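Local atomic coordinates of type III secretion system effector protein ExoU (Pseudomonas fluorescens, PDB entry 4QMK), a protein that probably acts as a patatin-like phospholipase, a type III secretion effector whose plasma membrane localization is mediated by a domain that binds phosphatidylinositol 4,5-bisphosphate. Residues Ser440-Asp443 and Ala444-Met448; Phe472-Asp475 and Ala476-Leu480; Leu503-Ala506 and Leu507-Asp511; Arg516-Asp519 and Ile520-Leu523; Ser559-Ala562 and Glu563-Arg567. All blocks are in the same frame, centred on the assembly; numbering follows the deposited sequence.

Contact 1: residues Ser440-Asp443 and Ala444-Met448; sequences SLND and AVMAM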
loop_
_atom_site.group_PDB
_atom_site.type_symbol
_atom_site.label_atom_id
_atom_site.label_comp_id
_atom_site.label_asym_id
_atom_site.label_seq_id
_atom_site.Cartn_x
_atom_site.Cartn_y
_atom_site.Cartn_z
ATOM N N SER A 440 7.800 41.975 25.625
ATOM C CA SER A 440 6.668 42.237 26.527
ATOM C C SER A 440 6.051 40.978 27.046
ATOM O O SER A 440 6.307 39.878 26.554
ATOM C CB SER A 440 5.551 42.986 25.802
ATOM O OG SER A 440 5.019 42.174 24.766
ATOM N N LEU A 441 5.157 41.156 28.004
ATOM C CA LEU A 441 4.439 40.030 28.560
ATOM C C LEU A 441 3.582 39.390 27.501
ATOM O O LEU A 441 3.411 38.180 27.488
ATOM C CB LEU A 441 3.591 40.458 29.724
ATOM C CG LEU A 441 2.695 39.371 30.306
ATOM C CD1 LEU A 441 3.513 38.189 30.774
ATOM C CD2 LEU A 441 1.947 39.975 31.473
ATOM N N ASN A 442 3.041 40.179 26.591
ATOM C CA ASN A 442 2.206 39.586 25.555
ATOM C C ASN A 442 2.998 38.641 24.638
ATOM O O ASN A 442 2.514 37.581 24.294
ATOM C CB ASN A 442 1.524 40.659 24.746
ATOM C CG ASN A 442 0.656 40.098 23.667
ATOM O OD1 ASN A 442 -0.322 39.437 23.942
ATOM N ND2 ASN A 442 1.023 40.328 22.438
ATOM N N ASP A 443 4.205 39.036 24.239
ATOM C CA ASP A 443 5.048 38.210 23.372
ATOM C C ASP A 443 5.463 36.896 24.038
ATOM O O ASP A 443 5.561 35.866 23.384
ATOM C CB ASP A 443 6.296 38.984 22.948
ATOM C CG ASP A 443 5.991 40.078 21.971
ATOM O OD1 ASP A 443 5.217 39.839 21.027
ATOM O OD2 ASP A 443 6.521 41.184 22.144
ATOM N N ALA A 444 5.685 36.935 25.339
ATOM C CA ALA A 444 5.961 35.726 26.095
ATOM C C ALA A 444 4.718 34.820 26.079
ATOM O O ALA A 444 4.831 33.624 25.820
ATOM C CB ALA A 444 6.364 36.082 27.518
ATOM N N VAL A 445 3.532 35.399 26.281
ATOM C CA VAL A 445 2.298 34.615 26.240
ATOM C C VAL A 445 2.090 34.015 24.869
ATOM O O VAL A 445 1.700 32.852 24.752
ATOM C CB VAL A 445 1.078 35.442 26.612
ATOM C CG1 VAL A 445 -0.195 34.734 26.229
ATOM C CG2 VAL A 445 1.089 35.760 28.084
ATOM N N MET A 446 2.450 34.750 23.821
ATOM C CA MET A 446 2.315 34.215 22.447
ATOM C C MET A 446 3.240 33.018 22.212
ATOM O O MET A 446 2.988 32.198 21.300
ATOM C CB MET A 446 2.610 35.287 21.379
ATOM C CG MET A 446 1.710 36.508 21.375
ATOM S SD MET A 446 0.107 36.303 20.548
ATOM C CE MET A 446 -0.747 35.351 21.818
ATOM N N ALA A 447 4.316 32.921 22.992
ATOM C CA ALA A 447 5.212 31.774 22.866
ATOM C C ALA A 447 4.778 30.522 23.647
ATOM O O ALA A 447 5.386 29.507 23.522
ATOM C CB ALA A 447 6.595 32.188 23.314
ATOM N N MET A 448 3.742 30.609 24.466
ATOM C CA MET A 448 3.307 29.482 25.303
ATOM C C MET A 448 2.160 28.743 24.672
ATOM O O MET A 448 1.231 29.358 24.156
ATOM C CB MET A 448 2.843 29.970 26.663
ATOM C CG MET A 448 3.841 30.896 27.308
ATOM S SD MET A 448 3.486 31.379 29.013
ATOM C CE MET A 448 1.783 31.686 28.826
#
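The short helix 441-446 starts at a serine N-cap, S440, whose carbonyl oxygen receives the N-H of A444 (S440 O to A444 N 3.2 Å), giving the first i to i+4 bond. The capping bond proper comes from the side chain: S440 OG accepts D443 N at 3.3 Å with an N-H...O angle of 165°. The hydroxyl thus meets D443 at its backbone N-H and, weakly, at OD2 of its carboxylate.

On one flank N442 meets M446, one turn later. Their side chains cross obliquely, the ND2 of N442 lying 4.0 Å from CG of M446, while M446 N closes on N442 O at 2.9 Å. With CG opposite its own backbone nitrogen (chi1 180°), N442 sets its amide beside the methionine and sends OD1 to R515, which ties the helix to the loop ahead of helix 517-526. M446 bends at both chi2 and chi3, and its chain runs on to F472 and R473 of helix 464-491.

A444 and A447 lie against F438 of strand 434-438. Another flank carries L441 and V445: L441 CD1 approaches V445 CG2 at 4.4 Å, and that same CG2 methyl rests 3.4 Å from L441 O.

Contact 2: residues Phe472-Asp475 and Ala476-Leu480; sequences FRKD and AQQAL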
loop_
_atom_site.group_PDB
_atom_site.type_symbol
_atom_site.label_atom_id
_atom_site.label_comp_id
_atom_site.label_asym_id
_atom_site.label_seq_id
_atom_site.Cartn_x
_atom_site.Cartn_y
_atom_site.Cartn_z
ATOM N N PHE A 472 -6.811 37.799 24.556
ATOM C CA PHE A 472 -6.599 37.546 23.136
ATOM C C PHE A 472 -6.553 36.077 22.864
ATOM O O PHE A 472 -7.081 35.606 21.859
ATOM C CB PHE A 472 -5.298 38.188 22.624
ATOM C CG PHE A 472 -4.914 37.727 21.243
ATOM C CD1 PHE A 472 -5.440 38.331 20.141
ATOM C CD2 PHE A 472 -4.070 36.625 21.075
ATOM C CE1 PHE A 472 -5.105 37.896 18.872
ATOM C CE2 PHE A 472 -3.744 36.165 19.813
ATOM C CZ PHE A 472 -4.244 36.814 18.703
ATOM N N ARG A 473 -5.915 35.324 23.759
ATOM C CA ARG A 473 -5.825 33.872 23.553
ATOM C C ARG A 473 -7.168 33.199 23.687
ATOM O O ARG A 473 -7.451 32.293 22.915
ATOM C CB ARG A 473 -4.811 33.210 24.467
ATOM C CG ARG A 473 -3.368 33.479 24.033
ATOM C CD ARG A 473 -2.975 32.687 22.800
ATOM N NE ARG A 473 -2.765 31.264 23.146
ATOM C CZ ARG A 473 -1.627 30.764 23.606
ATOM N NH1 ARG A 473 -0.584 31.532 23.774
ATOM N NH2 ARG A 473 -1.549 29.487 23.909
ATOM N N LYS A 474 -8.026 33.658 24.613
ATOM C CA LYS A 474 -9.348 33.054 24.724
ATOM C C LYS A 474 -10.128 33.358 23.443
ATOM O O LYS A 474 -10.730 32.460 22.857
ATOM C CB LYS A 474 -10.136 33.570 25.928
ATOM C CG LYS A 474 -11.171 32.573 26.380
ATOM C CD LYS A 474 -12.251 33.103 27.320
ATOM C CE LYS A 474 -13.172 31.929 27.688
ATOM N NZ LYS A 474 -14.399 32.262 28.466
ATOM N N ASP A 475 -10.115 34.604 22.980
ATOM C CA ASP A 475 -10.840 34.894 21.766
ATOM C C ASP A 475 -10.295 34.078 20.613
ATOM O O ASP A 475 -11.057 33.610 19.796
ATOM C CB ASP A 475 -10.766 36.368 21.364
ATOM C CG ASP A 475 -11.395 37.296 22.358
ATOM O OD1 ASP A 475 -12.269 36.892 23.165
ATOM O OD2 ASP A 475 -10.989 38.461 22.332
ATOM N N ALA A 476 -8.976 33.908 20.515
ATOM C CA ALA A 476 -8.440 33.137 19.406
ATOM C C ALA A 476 -8.823 31.688 19.504
ATOM O O ALA A 476 -9.106 31.103 18.481
ATOM C CB ALA A 476 -6.939 33.295 19.317
ATOM N N GLN A 477 -8.808 31.084 20.707
ATOM C CA GLN A 477 -9.336 29.719 20.869
ATOM C C GLN A 477 -10.771 29.655 20.361
ATOM O O GLN A 477 -11.153 28.698 19.718
ATOM C CB GLN A 477 -9.325 29.215 22.347
ATOM C CG GLN A 477 -8.036 28.525 22.831
ATOM C CD GLN A 477 -7.577 28.856 24.299
ATOM O OE1 GLN A 477 -8.227 29.615 25.077
ATOM N NE2 GLN A 477 -6.388 28.308 24.657
ATOM N N GLN A 478 -11.578 30.681 20.604
ATOM C CA GLN A 478 -12.960 30.626 20.130
ATOM C C GLN A 478 -13.094 30.797 18.628
ATOM O O GLN A 478 -13.877 30.099 17.993
ATOM C CB GLN A 478 -13.839 31.626 20.861
ATOM C CG GLN A 478 -13.948 31.300 22.336
ATOM C CD GLN A 478 -14.722 32.336 23.149
ATOM O OE1 GLN A 478 -15.202 33.384 22.639
ATOM N NE2 GLN A 478 -14.867 32.040 24.437
ATOM N N ALA A 479 -12.338 31.699 18.034
ATOM C CA ALA A 479 -12.478 31.912 16.606
ATOM C C ALA A 479 -11.968 30.695 15.866
ATOM O O ALA A 479 -12.555 30.335 14.839
ATOM C CB ALA A 479 -11.715 33.144 16.181
ATOM N N LEU A 480 -10.872 30.062 16.349
ATOM C CA LEU A 480 -10.324 28.855 15.668
ATOM C C LEU A 480 -11.311 27.729 15.787
ATOM O O LEU A 480 -11.502 26.965 14.844
ATOM C CB LEU A 480 -8.933 28.417 16.204
ATOM C CG LEU A 480 -7.803 29.387 15.887
ATOM C CD1 LEU A 480 -6.595 29.195 16.772
ATOM C CD2 LEU A 480 -7.416 29.307 14.419
#
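K474 lays its straight chain across the amide end of Q478, one turn later in the long helix 464-491. The closest approach is CE of K474 to NE2 of Q478, 3.7 Å, while NZ stands 4.1 Å from that same nitrogen. The overlap is thus van der Waals contact between methylene groups and an amide, on the exposed side of the helix. Both chains are extended beyond CG, but K474 CG lies opposite its backbone nitrogen (chi1 -155°) and Q478 CG opposite its carbonyl carbon (chi1 -64°), which lets them lean together.

Q477 behaves differently. Bent at chi2, it folds back along the preceding turn until OE1 lies 3.6 Å from K474 CA, with R473 O close by. R473 itself points elsewhere: its guanidinium is bound to M448 O and forms a salt bridge with D450. D475 pairs with R471, one turn back on the same helix, and touches L513 of helix 501-513.

On the buried side, F472 brings CE2 to 4.3 Å from A476 CB, the methyl approaching the ring obliquely. The ring also takes part in a cation-pi contact with R515, so it links this helix to the loop before helix 517-526. Beneath these side chains, A476 N bonds to F472 O at 2.9 Å, and A479 N reaches D475 O at 2.9 Å.

Contact 3: residues Leu503-Ala506 and Leu507-Asp511; sequences LASA and LRNLD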
loop_
_atom_site.group_PDB
_atom_site.type_symbol
_atom_site.label_atom_id
_atom_site.label_comp_id
_atom_site.label_asym_id
_atom_site.label_seq_id
_atom_site.Cartn_x
_atom_site.Cartn_y
_atom_site.Cartn_z
ATOM N N LEU A 503 -18.120 29.675 6.483
ATOM C CA LEU A 503 -16.661 29.576 6.510
ATOM C C LEU A 503 -15.996 30.928 6.194
ATOM O O LEU A 503 -15.035 31.318 6.847
ATOM C CB LEU A 503 -16.192 28.514 5.514
ATOM C CG LEU A 503 -14.787 28.017 5.732
ATOM C CD1 LEU A 503 -14.837 27.126 6.965
ATOM C CD2 LEU A 503 -14.268 27.235 4.545
ATOM N N ALA A 504 -16.480 31.608 5.165
ATOM C CA ALA A 504 -16.060 32.971 4.886
ATOM C C ALA A 504 -16.238 33.785 6.146
ATOM O O ALA A 504 -15.412 34.635 6.449
ATOM C CB ALA A 504 -16.895 33.594 3.778
ATOM N N SER A 505 -17.312 33.543 6.875
ATOM C CA SER A 505 -17.568 34.347 8.063
ATOM C C SER A 505 -16.523 34.086 9.120
ATOM O O SER A 505 -15.948 35.041 9.677
ATOM C CB SER A 505 -19.014 34.177 8.591
ATOM O OG SER A 505 -19.129 34.722 9.899
ATOM N N ALA A 506 -16.255 32.816 9.402
ATOM C CA ALA A 506 -15.163 32.465 10.344
ATOM C C ALA A 506 -13.788 32.995 9.925
ATOM O O ALA A 506 -13.011 33.365 10.781
ATOM C CB ALA A 506 -15.090 30.983 10.557
ATOM N N LEU A 507 -13.482 33.095 8.645
ATOM C CA LEU A 507 -12.177 33.690 8.268
ATOM C C LEU A 507 -12.163 35.204 8.483
ATOM O O LEU A 507 -11.132 35.789 8.909
ATOM C CB LEU A 507 -11.732 33.320 6.816
ATOM C CG LEU A 507 -11.440 31.822 6.599
ATOM C CD1 LEU A 507 -11.577 31.421 5.134
ATOM C CD2 LEU A 507 -10.078 31.453 7.180
ATOM N N ARG A 508 -13.274 35.841 8.185
ATOM C CA ARG A 508 -13.374 37.260 8.406
ATOM C C ARG A 508 -13.157 37.519 9.878
ATOM O O ARG A 508 -12.436 38.447 10.233
ATOM C CB ARG A 508 -14.731 37.817 7.969
ATOM C CG ARG A 508 -14.900 37.981 6.465
ATOM C CD ARG A 508 -16.126 38.859 6.138
ATOM N NE ARG A 508 -17.365 38.294 6.716
ATOM C CZ ARG A 508 -18.136 37.388 6.112
ATOM N NH1 ARG A 508 -17.817 36.913 4.906
ATOM N NH2 ARG A 508 -19.218 36.941 6.715
ATOM N N ASN A 509 -13.778 36.706 10.737
ATOM C CA ASN A 509 -13.673 36.945 12.136
ATOM C C ASN A 509 -12.278 36.784 12.602
ATOM O O ASN A 509 -11.720 37.714 13.201
ATOM C CB ASN A 509 -14.678 36.097 12.887
ATOM C CG ASN A 509 -16.120 36.623 12.741
ATOM O OD1 ASN A 509 -16.361 37.761 12.337
ATOM N ND2 ASN A 509 -17.061 35.798 13.063
ATOM N N LEU A 510 -11.645 35.645 12.254
ATOM C CA LEU A 510 -10.208 35.439 12.528
ATOM C C LEU A 510 -9.336 36.591 12.074
ATOM O O LEU A 510 -8.491 37.040 12.815
ATOM C CB LEU A 510 -9.681 34.189 11.807
ATOM C CG LEU A 510 -9.651 32.867 12.554
ATOM C CD1 LEU A 510 -9.139 31.813 11.626
ATOM C CD2 LEU A 510 -8.763 32.958 13.781
ATOM N N ASP A 511 -9.498 37.079 10.843
ATOM C CA ASP A 511 -8.709 38.256 10.433
ATOM C C ASP A 511 -8.914 39.466 11.348
ATOM O O ASP A 511 -7.976 40.203 11.605
ATOM C CB ASP A 511 -9.071 38.699 9.018
ATOM C CG ASP A 511 -8.466 37.815 7.945
ATOM O OD1 ASP A 511 -8.009 36.628 8.225
ATOM O OD2 ASP A 511 -8.460 38.343 6.782
#
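Four backbone hydrogen bonds join L503, A504, S505 and A506 to the residues four places on, in the regular alpha-helical pattern; L507 N to L503 O measures 3.0 Å and N509 N to S505 O 2.9 Å.

The second kind of contact is flat-group packing. R508 bends at chi3 (-58°) and folds its guanidinium back over the preceding turn, placing one face against the backbone. S505 CA lies 3.4 Å above that plane and A504 O 3.6 Å above it, both offset toward the rim. At the ends of the group, NH2 touches S505 CB at 3.3 Å and NH1 touches A504 CB at 3.6 Å. A504 O, facing the guanidinium while it accepts the backbone N-H of R508, may help to offset the charge.

A third, looser kind is polar proximity: S505 OG and N509 ND2 are 3.9 Å apart, and the N509 amide sits over S505 O.

Last comes apolar carbon packed on the carbonyl of the preceding turn, with L507 CG 3.6 Å from L503 O. L503 and L510 pack on helix 464-491: both touch L483, and L503 also A486 and I487. L507 turns to S554, and D511 receives bonds from S554, K555 and V556 at the start of helix 555-585.

Contact 4: residues Arg516-Asp519 and Ile520-Leu523; sequences RPED and IEWL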
loop_
_atom_site.group_PDB
_atom_site.type_symbol
_atom_site.label_atom_id
_atom_site.label_comp_id
_atom_site.label_asym_id
_atom_site.label_seq_id
_atom_site.Cartn_x
_atom_site.Cartn_y
_atom_site.Cartn_z
ATOM N N ARG A 516 -2.239 43.395 15.461
ATOM C CA ARG A 516 -1.024 43.818 14.821
ATOM C C ARG A 516 -0.635 42.719 13.853
ATOM O O ARG A 516 -1.241 41.657 13.874
ATOM C CB ARG A 516 0.079 44.067 15.866
ATOM C CG ARG A 516 0.217 42.958 16.915
ATOM C CD ARG A 516 1.271 43.227 17.997
ATOM N NE ARG A 516 0.875 44.220 18.988
ATOM C CZ ARG A 516 0.189 43.978 20.135
ATOM N NH1 ARG A 516 -0.233 42.759 20.488
ATOM N NH2 ARG A 516 -0.099 44.989 20.954
ATOM N N PRO A 517 0.364 42.960 12.983
ATOM C CA PRO A 517 0.744 41.979 11.957
ATOM C C PRO A 517 1.260 40.660 12.505
ATOM O O PRO A 517 1.047 39.631 11.883
ATOM C CB PRO A 517 1.846 42.708 11.172
ATOM C CG PRO A 517 1.558 44.168 11.377
ATOM C CD PRO A 517 1.089 44.238 12.804
ATOM N N GLU A 518 1.944 40.675 13.636
ATOM C CA GLU A 518 2.406 39.422 14.270
ATOM C C GLU A 518 1.238 38.450 14.523
ATOM O O GLU A 518 1.415 37.240 14.429
ATOM C CB GLU A 518 3.037 39.668 15.662
ATOM C CG GLU A 518 4.373 40.401 15.791
ATOM C CD GLU A 518 4.527 41.084 17.181
ATOM O OE1 GLU A 518 3.858 40.622 18.150
ATOM O OE2 GLU A 518 5.310 42.076 17.328
ATOM N N ASP A 519 0.069 38.971 14.897
ATOM C CA ASP A 519 -1.086 38.121 15.237
ATOM C C ASP A 519 -1.567 37.369 14.033
ATOM O O ASP A 519 -2.066 36.234 14.168
ATOM C CB ASP A 519 -2.251 38.959 15.767
ATOM C CG ASP A 519 -2.018 39.460 17.127
ATOM O OD1 ASP A 519 -1.035 39.020 17.711
ATOM O OD2 ASP A 519 -2.810 40.315 17.634
ATOM N N ILE A 520 -1.466 38.010 12.859
ATOM C CA ILE A 520 -1.884 37.376 11.620
ATOM C C ILE A 520 -0.951 36.146 11.395
ATOM O O ILE A 520 -1.432 35.011 11.235
ATOM C CB ILE A 520 -1.744 38.340 10.422
ATOM C CG1 ILE A 520 -2.585 39.610 10.570
ATOM C CG2 ILE A 520 -2.108 37.640 9.109
ATOM C CD1 ILE A 520 -4.085 39.384 10.427
ATOM N N GLU A 521 0.368 36.363 11.449
ATOM C CA GLU A 521 1.325 35.266 11.254
ATOM C C GLU A 521 1.065 34.168 12.262
ATOM O O GLU A 521 1.188 32.977 11.963
ATOM C CB GLU A 521 2.789 35.670 11.511
ATOM C CG GLU A 521 3.360 36.912 10.888
ATOM C CD GLU A 521 4.833 37.102 11.355
ATOM O OE1 GLU A 521 5.108 38.028 12.186
ATOM O OE2 GLU A 521 5.705 36.274 10.948
ATOM N N TRP A 522 0.809 34.572 13.491
ATOM C CA TRP A 522 0.611 33.610 14.565
ATOM C C TRP A 522 -0.600 32.698 14.320
ATOM O O TRP A 522 -0.489 31.458 14.376
ATOM C CB TRP A 522 0.510 34.339 15.856
ATOM C CG TRP A 522 0.463 33.477 17.052
ATOM C CD1 TRP A 522 1.500 33.145 17.849
ATOM C CD2 TRP A 522 -0.714 32.956 17.687
ATOM N NE1 TRP A 522 1.064 32.400 18.928
ATOM C CE2 TRP A 522 -0.298 32.273 18.832
ATOM C CE3 TRP A 522 -2.089 33.048 17.416
ATOM C CZ2 TRP A 522 -1.182 31.679 19.675
ATOM C CZ3 TRP A 522 -2.990 32.389 18.270
ATOM C CH2 TRP A 522 -2.533 31.734 19.356
ATOM N N LEU A 523 -1.725 33.290 13.972
ATOM C CA LEU A 523 -2.930 32.530 13.712
ATOM C C LEU A 523 -2.694 31.637 12.545
ATOM O O LEU A 523 -3.238 30.529 12.489
ATOM C CB LEU A 523 -4.098 33.464 13.394
ATOM C CG LEU A 523 -4.507 34.310 14.595
ATOM C CD1 LEU A 523 -5.176 35.542 14.107
ATOM C CD2 LEU A 523 -5.398 33.495 15.534
HETATM O O HOH W 1 4.242 36.568 14.438
#
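E521, one turn into helix 517-526, folds back along the first turn. Its CB lies 3.6 Å from E518 O, and CG, turned opposite the carbonyl carbon (chi1 -49°), comes to 3.7 Å from P517 O. Beyond CG the chain is extended, carrying the carboxylate alongside E518. OE1 ends 3.7 Å from E518 CA, and a water donates to E518 O at 2.9 Å and more weakly to that OE1.

E518 O thus has two donors, the water and the backbone N-H of W522 at 2.9 Å. The bonds at P517 O are both weak, the one from I520 N bent and the one from E521 N long.

On the inner side, L523 closes over D519: its N bonds to D519 O, and CG and CD1 crowd the same oxygen, CG at 3.1 Å. D519 sends its carboxylate to R515 in a salt bridge and W522 gives its NE1 to M446 O, so both polar ends are engaged by residues outside this turn.

The positive end of the helix dipole would tend to stabilise the carboxylates of E518 and D519, as would R515 beside D519. E518 OE1, however, stands close to D443 OD1, a probable source of repulsion that may raise the pKa of one of the two acids. E518 OE2 and E521 OE1 are 6.5 Å apart, and the bridging water gives the E521 carboxylate a donor.

Contact 5: residues Ser559-Ala562 and Glu563-Arg567; sequences SAVA and EMQKR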
loop_
_atom_site.group_PDB
_atom_site.type_symbol
_atom_site.label_atom_id
_atom_site.label_comp_id
_atom_site.label_asym_id
_atom_site.label_seq_id
_atom_site.Cartn_x
_atom_site.Cartn_y
_atom_site.Cartn_z
ATOM N N SER A 559 -1.570 33.692 4.814
ATOM C CA SER A 559 -0.402 33.571 5.658
ATOM C C SER A 559 -0.130 32.139 6.012
ATOM O O SER A 559 1.036 31.703 5.985
ATOM C CB SER A 559 -0.613 34.337 6.917
ATOM O OG SER A 559 0.572 34.474 7.639
ATOM N N ALA A 560 -1.196 31.420 6.340
ATOM C CA ALA A 560 -1.103 30.046 6.751
ATOM C C ALA A 560 -0.653 29.207 5.569
ATOM O O ALA A 560 0.111 28.271 5.742
ATOM C CB ALA A 560 -2.444 29.571 7.227
ATOM N N VAL A 561 -1.077 29.603 4.360
ATOM C CA VAL A 561 -0.712 28.908 3.125
ATOM C C VAL A 561 0.770 29.073 2.842
ATOM O O VAL A 561 1.423 28.118 2.437
ATOM C CB VAL A 561 -1.535 29.427 1.929
ATOM C CG1 VAL A 561 -0.945 29.047 0.576
ATOM C CG2 VAL A 561 -2.952 28.908 2.040
ATOM N N ALA A 562 1.282 30.296 3.007
ATOM C CA ALA A 562 2.708 30.564 2.869
ATOM C C ALA A 562 3.509 29.779 3.960
ATOM O O ALA A 562 4.579 29.256 3.702
ATOM C CB ALA A 562 2.979 32.053 2.971
ATOM N N GLU A 563 2.962 29.688 5.160
ATOM C CA GLU A 563 3.599 28.906 6.223
ATOM C C GLU A 563 3.609 27.398 5.878
ATOM O O GLU A 563 4.576 26.705 6.155
ATOM C CB GLU A 563 2.881 29.131 7.517
ATOM C CG GLU A 563 3.418 28.369 8.705
ATOM C CD GLU A 563 4.851 28.645 9.074
ATOM O OE1 GLU A 563 5.447 27.727 9.687
ATOM O OE2 GLU A 563 5.370 29.730 8.775
ATOM N N MET A 564 2.551 26.931 5.228
ATOM C CA MET A 564 2.460 25.559 4.847
ATOM C C MET A 564 3.538 25.204 3.851
ATOM O O MET A 564 4.175 24.151 3.969
ATOM C CB MET A 564 1.112 25.228 4.219
ATOM C CG MET A 564 0.900 23.741 3.977
ATOM S SD MET A 564 -0.522 23.366 2.922
ATOM C CE MET A 564 -0.006 24.298 1.480
ATOM N N GLN A 565 3.712 26.072 2.853
ATOM C CA GLN A 565 4.670 25.872 1.797
ATOM C C GLN A 565 6.090 25.954 2.371
ATOM O O GLN A 565 6.967 25.160 2.031
ATOM C CB GLN A 565 4.364 26.841 0.651
ATOM C CG GLN A 565 3.087 26.414 -0.095
ATOM C CD GLN A 565 2.436 27.464 -1.031
ATOM O OE1 GLN A 565 2.739 28.667 -0.988
ATOM N NE2 GLN A 565 1.472 26.994 -1.849
ATOM N N LYS A 566 6.293 26.841 3.330
ATOM C CA LYS A 566 7.570 26.935 4.024
ATOM C C LYS A 566 7.917 25.605 4.726
ATOM O O LYS A 566 9.027 25.128 4.621
ATOM C CB LYS A 566 7.535 28.104 5.008
ATOM C CG LYS A 566 8.774 28.331 5.869
ATOM C CD LYS A 566 8.656 29.671 6.581
ATOM C CE LYS A 566 9.781 29.912 7.579
ATOM N NZ LYS A 566 9.740 28.914 8.679
ATOM N N ARG A 567 6.957 25.024 5.436
ATOM C CA ARG A 567 7.156 23.755 6.124
ATOM C C ARG A 567 7.415 22.608 5.175
ATOM O O ARG A 567 8.270 21.739 5.470
ATOM C CB ARG A 567 5.981 23.424 7.001
ATOM C CG ARG A 567 6.043 24.196 8.296
ATOM C CD ARG A 567 4.896 23.916 9.267
ATOM N NE ARG A 567 4.820 25.044 10.211
ATOM C CZ ARG A 567 4.094 25.050 11.306
ATOM N NH1 ARG A 567 3.344 24.010 11.623
ATOM N NH2 ARG A 567 4.100 26.115 12.075
#
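Residues S559 to K566 run as unbroken alpha helix, with E563 N bonding to S559 O at 2.9 Å and three more i to i+4 bonds following it at A560, V561 and A562. V561 and Q565 lie side by side and point the same way. The valine CG1 methyl faces both ends of the glutamine amide, NE2 at 4.0 Å and OE1 at 4.0 Å, while CG of Q565 sits 3.5 Å from V561 O. With CG opposite the carbonyl carbon and the chain extended, the amide lies back along the turn; the Q565 side chain also touches T543 of helix 533-544.

This turn belongs to the long helix 555-585, which enters the sequence family of the ExoU C-terminal domain. Its buried strip carries A560 and M564, both resting on L539, and A560 O takes a second donor in the side chain of N528 besides M564 N.

Nearer the surface, E563 begins with CG turned opposite its backbone nitrogen (chi1 179°) and then bends at chi2 (60°). E563 OE1 thereby forms a salt bridge with R567, one turn on, its anti lone pair accepting NE at 2.8 Å, with the oxygen tilted 17° from the guanidinium plane. NH2 adds a weak bond to the same oxygen at 3.2 Å. K525 of helix 517-526 packs against both residues of the pair, and K566 has its CB 3.4 Å from A562 O.

From the N terminus the five contacts come in series; each stays within one helical run, so none closes a long loop, and none nests in or crosses another. Contact 1 caps helix 441-446 and touches contact 2 on helix 464-491. Contact 3, on the next helix, 501-513, packs L510 against A479 and L480 of contact 2 and against L523 of contact 4. Contact 4 meets contact 1 through W522 and M446, and contact 2 through F472 and A476. Contact 5, on helix 555-585, touches contact 4 at S559, but not contacts 1 to 3. Together they trace a bundle of helices in the later part of the chain.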